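Nicotinate phosphoribosyltransferase (PDB 4HL7) probably catalyses the ATP-dependent formation of nicotinate beta-D-ribonucleotide from nicotinate and 5-phospho-alpha-D-ribose 1-diphosphate, a step in NAD(+) biosynthesis. Local coordinates at residues Leu263-Thr268 and Leu320-Asp325; Leu271-Phe276 and Phe299-Lys304; His308-Gln311 and Asp315-Thr318. One frame throughout, in Å; residues are numbered along the deposited sequence.

Contact 1: residues Leu263-Thr268 and Leu320-Asp325; sequences LAIAPT and LFIFSD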
loop_
_atom_site.group_PDB
_atom_site.type_symbol
_atom_site.label_atom_id
_atom_site.label_comp_id
_atom_site.label_asym_id
_atom_site.label_seq_id
_atom_site.Cartn_x
_atom_site.Cartn_y
_atom_site.Cartn_z
ATOM N N LEU A 263 -11.636 9.927 -5.412
ATOM C CA LEU A 263 -10.604 10.460 -4.463
ATOM C C LEU A 263 -9.202 10.494 -5.104
ATOM O O LEU A 263 -8.734 9.528 -5.737
ATOM C CB LEU A 263 -10.615 9.684 -3.164
ATOM C CG LEU A 263 -9.642 10.124 -2.038
ATOM C CD1 LEU A 263 -10.153 11.444 -1.455
ATOM C CD2 LEU A 263 -9.596 9.030 -0.985
ATOM N N ALA A 264 -8.541 11.634 -4.966
ATOM C CA ALA A 264 -7.261 11.839 -5.571
ATOM C C ALA A 264 -6.282 12.278 -4.521
ATOM O O ALA A 264 -6.247 13.484 -4.135
ATOM C CB ALA A 264 -7.359 12.866 -6.667
ATOM N N ILE A 265 -5.558 11.316 -3.982
ATOM C CA ILE A 265 -4.493 11.628 -3.012
ATOM C C ILE A 265 -3.190 11.121 -3.600
ATOM O O ILE A 265 -3.025 9.917 -3.736
ATOM C CB ILE A 265 -4.738 10.927 -1.638
ATOM C CG1 ILE A 265 -6.034 11.433 -0.973
ATOM C CG2 ILE A 265 -3.534 11.148 -0.679
ATOM C CD1 ILE A 265 -5.999 12.913 -0.562
ATOM N N ALA A 266 -2.243 12.021 -3.912
ATOM C CA ALA A 266 -0.937 11.605 -4.566
ATOM C C ALA A 266 0.162 11.324 -3.571
ATOM O O ALA A 266 0.386 12.117 -2.656
ATOM C CB ALA A 266 -0.456 12.700 -5.539
ATOM N N PRO A 267 0.884 10.204 -3.731
ATOM C CA PRO A 267 2.156 10.159 -3.022
ATOM C C PRO A 267 3.179 11.121 -3.630
ATOM O O PRO A 267 3.132 11.410 -4.817
ATOM C CB PRO A 267 2.611 8.702 -3.232
ATOM C CG PRO A 267 2.124 8.449 -4.636
ATOM C CD PRO A 267 0.781 9.136 -4.755
ATOM N N THR A 268 4.116 11.594 -2.826
ATOM C CA THR A 268 5.005 12.654 -3.297
ATOM C C THR A 268 6.418 12.197 -3.499
ATOM O O THR A 268 7.302 12.996 -3.997
ATOM C CB THR A 268 5.005 13.847 -2.271
ATOM O OG1 THR A 268 5.596 13.371 -1.058
ATOM C CG2 THR A 268 3.621 14.309 -1.994
ATOM N N LEU A 320 -5.990 17.428 2.299
ATOM C CA LEU A 320 -5.829 16.346 3.253
ATOM C C LEU A 320 -4.408 15.772 3.145
ATOM O O LEU A 320 -3.949 15.463 2.051
ATOM C CB LEU A 320 -6.826 15.206 2.947
ATOM C CG LEU A 320 -6.681 13.900 3.775
ATOM C CD1 LEU A 320 -6.956 14.209 5.257
ATOM C CD2 LEU A 320 -7.712 12.868 3.283
ATOM N N PHE A 321 -3.728 15.613 4.272
ATOM C CA PHE A 321 -2.446 14.873 4.302
ATOM C C PHE A 321 -2.714 13.510 4.898
ATOM O O PHE A 321 -3.269 13.437 5.976
ATOM C CB PHE A 321 -1.493 15.522 5.300
ATOM C CG PHE A 321 -0.880 16.812 4.823
ATOM C CD1 PHE A 321 -0.979 17.201 3.472
ATOM C CD2 PHE A 321 -0.127 17.612 5.730
ATOM C CE1 PHE A 321 -0.360 18.366 3.025
ATOM C CE2 PHE A 321 0.471 18.810 5.252
ATOM C CZ PHE A 321 0.340 19.157 3.936
ATOM N N ILE A 322 -2.355 12.443 4.193
ATOM C CA ILE A 322 -2.390 11.082 4.800
ATOM C C ILE A 322 -0.938 10.751 5.121
ATOM O O ILE A 322 -0.085 10.727 4.211
ATOM C CB ILE A 322 -2.926 10.010 3.813
ATOM C CG1 ILE A 322 -4.330 10.430 3.350
ATOM C CG2 ILE A 322 -2.915 8.622 4.497
ATOM C CD1 ILE A 322 -5.287 9.291 3.024
ATOM N N PHE A 323 -0.650 10.546 6.401
ATOM C CA PHE A 323 0.679 10.091 6.856
ATOM C C PHE A 323 0.635 8.552 6.934
ATOM O O PHE A 323 -0.298 8.011 7.499
ATOM C CB PHE A 323 0.945 10.677 8.249
ATOM C CG PHE A 323 1.105 12.142 8.233
ATOM C CD1 PHE A 323 2.320 12.708 7.867
ATOM C CD2 PHE A 323 0.021 12.970 8.548
ATOM C CE1 PHE A 323 2.477 14.113 7.841
ATOM C CE2 PHE A 323 0.184 14.387 8.524
ATOM C CZ PHE A 323 1.408 14.923 8.150
ATOM N N SER A 324 1.598 7.875 6.331
ATOM C CA SER A 324 1.563 6.397 6.250
ATOM C C SER A 324 2.918 5.712 6.490
ATOM O O SER A 324 3.036 4.502 6.226
ATOM C CB SER A 324 1.025 5.964 4.878
ATOM O OG SER A 324 1.947 6.313 3.816
ATOM N N ASP A 325 3.896 6.442 7.026
ATOM C CA ASP A 325 5.259 5.889 7.148
ATOM C C ASP A 325 5.512 5.168 8.464
ATOM O O ASP A 325 6.159 5.710 9.375
ATOM C CB ASP A 325 6.349 6.960 6.936
ATOM C CG ASP A 325 7.745 6.351 6.801
ATOM O OD1 ASP A 325 7.862 5.137 6.569
ATOM O OD2 ASP A 325 8.721 7.080 6.966
#
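Two strands of the parallel sheet, 265-267 and 320-323, meet here through I265, L320 and I322. They are next-but-one neighbours. Strand 290-293 runs between them, and no hydrogen bond joins the two segments directly. The CA atoms of I265 and L320, the nearest pair, are 8.0 Å apart. The contact is therefore made by side chains reaching past the middle strand, and the I265 side chain also meets the backbone O of L320.

I265 carries it with two branches. Its CG2 methyl lies anti to the backbone N and meets CG1 of I322 at 4.2 Å. The two isoleucine side chains cross at about a right angle. The other branch starts beside the backbone N (chi1 -63°) and ends in CD1, which turns to L320. There CD1 lies 4.2 Å from L320 CD2 and equally 4.2 Å from L320 O. One methyl thus touches both the side chain and the backbone of the same residue. These are ordinary van der Waals distances.

The sheet fits the alpha/beta barrel fold of the TIM-barrel clan, to which the family belongs. L320 and I322 turn toward I265, while F321 between them points away and packs on M305 and I306 of helix 298-311. In the other segment, A264, just before the strand, and A266 lie against helix 247-258. This is consistent with the three contact residues facing the inside of the barrel, with helices 247-258 and 298-311 outside.

I265 and I322 are buried. L320, at the start of its strand, is partly exposed. Just past the other end of that strand, the hydroxyl OG of S324 is hydrogen-bonded to H293 O, at the end of strand 290-293, and to D294 OD2, just after it.

Contact 2: residues Leu271-Phe276 and Phe299-Lys304; sequences LTIDAF and FRWGDK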
loop_
_atom_site.group_PDB
_atom_site.type_symbol
_atom_site.label_atom_id
_atom_site.label_comp_id
_atom_site.label_asym_id
_atom_site.label_seq_id
_atom_site.Cartn_x
_atom_site.Cartn_y
_atom_site.Cartn_z
ATOM N N LEU A 271 9.768 10.024 -6.773
ATOM C CA LEU A 271 11.047 10.589 -7.154
ATOM C C LEU A 271 11.584 11.330 -5.926
ATOM O O LEU A 271 12.134 10.666 -5.031
ATOM C CB LEU A 271 10.882 11.540 -8.364
ATOM C CG LEU A 271 10.288 10.762 -9.560
ATOM C CD1 LEU A 271 9.912 11.704 -10.675
ATOM C CD2 LEU A 271 11.324 9.764 -10.117
ATOM N N THR A 272 11.433 12.664 -5.859
ATOM C CA THR A 272 11.780 13.382 -4.595
ATOM C C THR A 272 10.713 14.462 -4.355
ATOM O O THR A 272 10.005 14.857 -5.275
ATOM C CB THR A 272 13.101 14.068 -4.638
ATOM O OG1 THR A 272 13.091 15.047 -5.694
ATOM C CG2 THR A 272 14.295 13.023 -4.816
ATOM N N ILE A 273 10.699 15.034 -3.157
ATOM C CA ILE A 273 9.752 16.128 -2.889
ATOM C C ILE A 273 9.991 17.307 -3.837
ATOM O O ILE A 273 9.003 17.880 -4.369
ATOM C CB ILE A 273 9.774 16.559 -1.409
ATOM C CG1 ILE A 273 8.615 17.538 -1.069
ATOM C CG2 ILE A 273 11.121 17.173 -1.054
ATOM C CD1 ILE A 273 7.241 17.064 -1.459
ATOM N N ASP A 274 11.238 17.638 -4.146
ATOM C CA ASP A 274 11.436 18.745 -5.118
ATOM C C ASP A 274 10.890 18.442 -6.480
ATOM O O ASP A 274 10.345 19.334 -7.125
ATOM C CB ASP A 274 12.900 19.185 -5.245
ATOM C CG ASP A 274 13.472 19.638 -3.917
ATOM O OD1 ASP A 274 12.939 20.588 -3.324
ATOM O OD2 ASP A 274 14.389 18.962 -3.420
ATOM N N ALA A 275 11.074 17.209 -6.984
ATOM C CA ALA A 275 10.482 16.834 -8.305
ATOM C C ALA A 275 8.984 16.891 -8.257
ATOM O O ALA A 275 8.339 17.331 -9.215
ATOM C CB ALA A 275 10.918 15.407 -8.710
ATOM N N PHE A 276 8.408 16.390 -7.164
ATOM C CA PHE A 276 6.955 16.436 -7.002
ATOM C C PHE A 276 6.462 17.885 -6.999
ATOM O O PHE A 276 5.539 18.237 -7.745
ATOM C CB PHE A 276 6.526 15.795 -5.705
ATOM C CG PHE A 276 5.031 15.788 -5.550
ATOM C CD1 PHE A 276 4.235 14.874 -6.261
ATOM C CD2 PHE A 276 4.439 16.752 -4.807
ATOM C CE1 PHE A 276 2.840 14.936 -6.161
ATOM C CE2 PHE A 276 3.053 16.823 -4.686
ATOM C CZ PHE A 276 2.255 15.908 -5.357
ATOM N N PHE A 299 7.367 16.057 9.478
ATOM C CA PHE A 299 7.225 17.485 9.847
ATOM C C PHE A 299 7.700 18.434 8.728
ATOM O O PHE A 299 6.968 19.344 8.301
ATOM C CB PHE A 299 7.952 17.741 11.197
ATOM C CG PHE A 299 7.479 16.811 12.291
ATOM C CD1 PHE A 299 8.167 15.610 12.550
ATOM C CD2 PHE A 299 6.315 17.095 13.016
ATOM C CE1 PHE A 299 7.630 14.685 13.480
ATOM C CE2 PHE A 299 5.823 16.192 13.984
ATOM C CZ PHE A 299 6.508 14.992 14.197
ATOM N N ARG A 300 8.926 18.219 8.281
ATOM C CA ARG A 300 9.499 18.946 7.140
ATOM C C ARG A 300 8.638 18.785 5.866
ATOM O O ARG A 300 8.471 19.719 5.105
ATOM C CB ARG A 300 10.888 18.427 6.836
ATOM C CG ARG A 300 11.624 19.320 5.809
ATOM N N TRP A 301 8.178 17.566 5.619
ATOM C CA TRP A 301 7.317 17.266 4.449
ATOM C C TRP A 301 6.050 18.093 4.507
ATOM O O TRP A 301 5.665 18.766 3.520
ATOM C CB TRP A 301 6.951 15.779 4.456
ATOM C CG TRP A 301 5.969 15.372 3.355
ATOM C CD1 TRP A 301 6.250 15.001 2.001
ATOM C CD2 TRP A 301 4.566 15.268 3.513
ATOM N NE1 TRP A 301 5.052 14.717 1.345
ATOM C CE2 TRP A 301 4.014 14.822 2.229
ATOM C CE3 TRP A 301 3.699 15.452 4.600
ATOM C CZ2 TRP A 301 2.668 14.634 2.051
ATOM C CZ3 TRP A 301 2.338 15.256 4.412
ATOM C CH2 TRP A 301 1.827 14.874 3.144
ATOM N N GLY A 302 5.362 18.020 5.639
ATOM C CA GLY A 302 4.035 18.656 5.727
ATOM C C GLY A 302 4.241 20.162 5.645
ATOM O O GLY A 302 3.434 20.876 5.022
ATOM N N ASP A 303 5.330 20.670 6.273
ATOM C CA ASP A 303 5.557 22.142 6.247
ATOM C C ASP A 303 5.798 22.572 4.805
ATOM O O ASP A 303 5.326 23.638 4.360
ATOM C CB ASP A 303 6.759 22.555 7.130
ATOM C CG ASP A 303 6.415 22.592 8.589
ATOM O OD1 ASP A 303 5.226 22.679 8.935
ATOM O OD2 ASP A 303 7.359 22.523 9.411
ATOM N N LYS A 304 6.565 21.761 4.063
ATOM C CA LYS A 304 6.865 22.083 2.658
ATOM C C LYS A 304 5.596 22.073 1.792
ATOM O O LYS A 304 5.419 22.907 0.923
ATOM C CB LYS A 304 7.875 21.084 2.060
ATOM C CG LYS A 304 9.304 21.392 2.438
ATOM C CD LYS A 304 10.258 20.452 1.720
ATOM C CE LYS A 304 11.648 20.676 2.284
ATOM N NZ LYS A 304 12.672 20.049 1.430
HETATM O O HOH W 1 12.228 21.078 -0.869
#
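A single water joins D274 to K304. It donates to D274 OD1 at 2.6 Å and accepts from K304 NZ at 2.6 Å. The two charged atoms, D274 OD1 and K304 NZ, are 4.8 Å apart, so the opposite charges meet through the water and not in a direct salt bridge. The bridge spans two helices of the alpha/beta barrel, 273-279 and 298-311, which follow strands 265-267 and 290-293.

Beside the water, I273 reaches from helix 273-279 to helix 298-311. Its CG1 branch runs anti to the backbone N (chi1 -170°) and brings CD1 to W301 CD1 at 4.1 Å. The isoleucine and tryptophan side chains cross at about a right angle. The other methyl, CG2, lies 4.1 Å from K304 NZ, the end of an extended lysine chain. The lysine thus borders the apolar contact while its ammonium group holds the water.

W301 is buried, and its NE1 is hydrogen-bonded to T268 OG1, just after strand 265-267. At the start of helix 273-279, T272 is the N-cap: its OG1 accepts from A275 N at 3.2 Å, with a nearly straight N-H...O angle of 168°.

Contact 3: residues His308-Gln311 and Asp315-Thr318; sequences HYQQ and DPTT
P316 packs on Y309 and Q310 where helix 298-311 ends and the chain turns back toward strand 320-323. This is a helix-to-strand connection of the alpha/beta barrel, and only three residues separate the two segments. The chain returns as a 3-10 segment, 316-318, opened by an Asx turn at D315.

The tight part is apolar. CG of P316 touches two residues of the helix, Y309 CB at 4.1 Å and Q310 CG at 4.0 Å. Next to it on the same proline ring, CB lies 4.2 Å from Y309 CD2. The tyrosine and proline side chains slide past each other in opposite directions, whereas Q310 crosses the proline at about a right angle. The Y309 ring leaves the helix with CG beside the backbone N (chi1 -77°). It is also packed by F280, I314 and K319, and both Y309 and P316 are buried.

The solvent side is looser. Q310 is exposed. It meets the proline with its CG, and its chain then runs on, extended, to the amide. D315, T317 and T318 are exposed too. No hydrogen bond crosses between the segments here, and the polar order lies within 315-318. D315 OD1 accepts twice from T317, from N at 3.0 Å and from OG1 at 2.7 Å. Both donors come from the same face of the carboxylate, well above its plane. This double grip limits the rotation of the D315 side chain. D315 O is likewise held twice by T318. T318 N reaches it at 3.0 Å, and T318 OG1 lies in the carbonyl plane, 2.7 Å from D315 O, with a C=O...O angle of 157°.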
loop_
_atom_site.group_PDB
_atom_site.type_symbol
_atom_site.label_atom_id
_atom_site.label_comp_id
_atom_site.label_asym_id
_atom_site.label_seq_id
_atom_site.Cartn_x
_atom_site.Cartn_y
_atom_site.Cartn_z
ATOM N N HIS A 308 3.817 25.143 -0.209
ATOM C CA HIS A 308 3.522 25.027 -1.631
ATOM C C HIS A 308 2.098 25.437 -1.941
ATOM O O HIS A 308 1.853 26.230 -2.873
ATOM C CB HIS A 308 3.808 23.597 -2.096
ATOM C CG HIS A 308 3.606 23.404 -3.577
ATOM N ND1 HIS A 308 4.487 23.841 -4.482
ATOM C CD2 HIS A 308 2.630 22.687 -4.284
ATOM C CE1 HIS A 308 4.069 23.482 -5.722
ATOM N NE2 HIS A 308 2.934 22.788 -5.589
ATOM N N TYR A 309 1.129 24.899 -1.167
ATOM C CA TYR A 309 -0.258 25.310 -1.328
ATOM C C TYR A 309 -0.394 26.856 -1.234
ATOM O O TYR A 309 -1.048 27.499 -2.090
ATOM C CB TYR A 309 -1.111 24.660 -0.287
ATOM C CG TYR A 309 -1.402 23.167 -0.630
ATOM C CD1 TYR A 309 -1.834 22.769 -1.933
ATOM C CD2 TYR A 309 -1.403 22.200 0.390
ATOM C CE1 TYR A 309 -2.199 21.438 -2.178
ATOM C CE2 TYR A 309 -1.722 20.869 0.121
ATOM C CZ TYR A 309 -2.101 20.506 -1.148
ATOM O OH TYR A 309 -2.440 19.190 -1.363
ATOM N N GLN A 310 0.229 27.415 -0.194
ATOM C CA GLN A 310 0.126 28.861 0.082
ATOM C C GLN A 310 0.733 29.679 -1.058
ATOM O O GLN A 310 0.156 30.701 -1.412
ATOM C CB GLN A 310 0.749 29.190 1.433
ATOM C CG GLN A 310 0.007 28.556 2.601
ATOM C CD GLN A 310 0.707 28.764 3.908
ATOM O OE1 GLN A 310 1.951 28.773 3.987
ATOM N NE2 GLN A 310 -0.061 28.914 4.943
ATOM N N GLN A 311 1.849 29.226 -1.650
ATOM C CA GLN A 311 2.489 29.912 -2.761
ATOM C C GLN A 311 1.544 29.916 -3.977
ATOM O O GLN A 311 1.526 30.849 -4.777
ATOM C CB GLN A 311 3.834 29.232 -3.129
ATOM C CG GLN A 311 4.493 29.813 -4.396
ATOM N N ASP A 315 -5.833 27.223 0.023
ATOM C CA ASP A 315 -6.001 27.132 1.467
ATOM C C ASP A 315 -5.743 25.666 1.931
ATOM O O ASP A 315 -6.515 24.726 1.597
ATOM C CB ASP A 315 -7.413 27.556 1.828
ATOM C CG ASP A 315 -7.673 27.552 3.314
ATOM O OD1 ASP A 315 -6.838 27.099 4.135
ATOM O OD2 ASP A 315 -8.757 28.010 3.698
ATOM N N PRO A 316 -4.668 25.457 2.667
ATOM C CA PRO A 316 -4.305 24.043 3.034
ATOM C C PRO A 316 -5.272 23.403 3.955
ATOM O O PRO A 316 -5.351 22.170 4.021
ATOM C CB PRO A 316 -2.927 24.185 3.709
ATOM C CG PRO A 316 -2.486 25.581 3.477
ATOM C CD PRO A 316 -3.672 26.446 3.105
ATOM N N THR A 317 -6.090 24.221 4.658
ATOM C CA THR A 317 -7.097 23.639 5.512
ATOM C C THR A 317 -8.206 22.928 4.726
ATOM O O THR A 317 -9.053 22.248 5.317
ATOM C CB THR A 317 -7.741 24.678 6.485
ATOM O OG1 THR A 317 -8.471 25.642 5.743
ATOM C CG2 THR A 317 -6.643 25.377 7.379
ATOM N N THR A 318 -8.225 23.115 3.409
ATOM C CA THR A 318 -9.172 22.403 2.529
ATOM C C THR A 318 -8.550 21.112 1.935
ATOM O O THR A 318 -9.220 20.436 1.195
ATOM C CB THR A 318 -9.697 23.285 1.362
ATOM O OG1 THR A 318 -8.631 23.571 0.431
ATOM C CG2 THR A 318 -10.217 24.590 1.914
#

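In the fold
The three contacts lie at different distances from the chain centre. Contact 1 is nearest, its centre about 11 Å away; the centres of contacts 2 and 3 lie at about 19 Å and 26 Å. Contacts 1 and 2 have no fully exposed touching residue, whereas contact 3 has exposed Q310 at its edge. Contacts 2 and 3 share helix 298-311, which leads into strand 320-323 of contact 1. F321 links all three: its ring packs on W301 and G302 of contact 2, and F321 CE1 lies 4.1 Å from Y309 CE2 of contact 3. The chemistry changes outward. Strand meets strand mainly through aliphatic groups, the helix pair adds a water-bridged charge pair, and the outer turn combines proline packing with hydroxyl and carboxylate bonds.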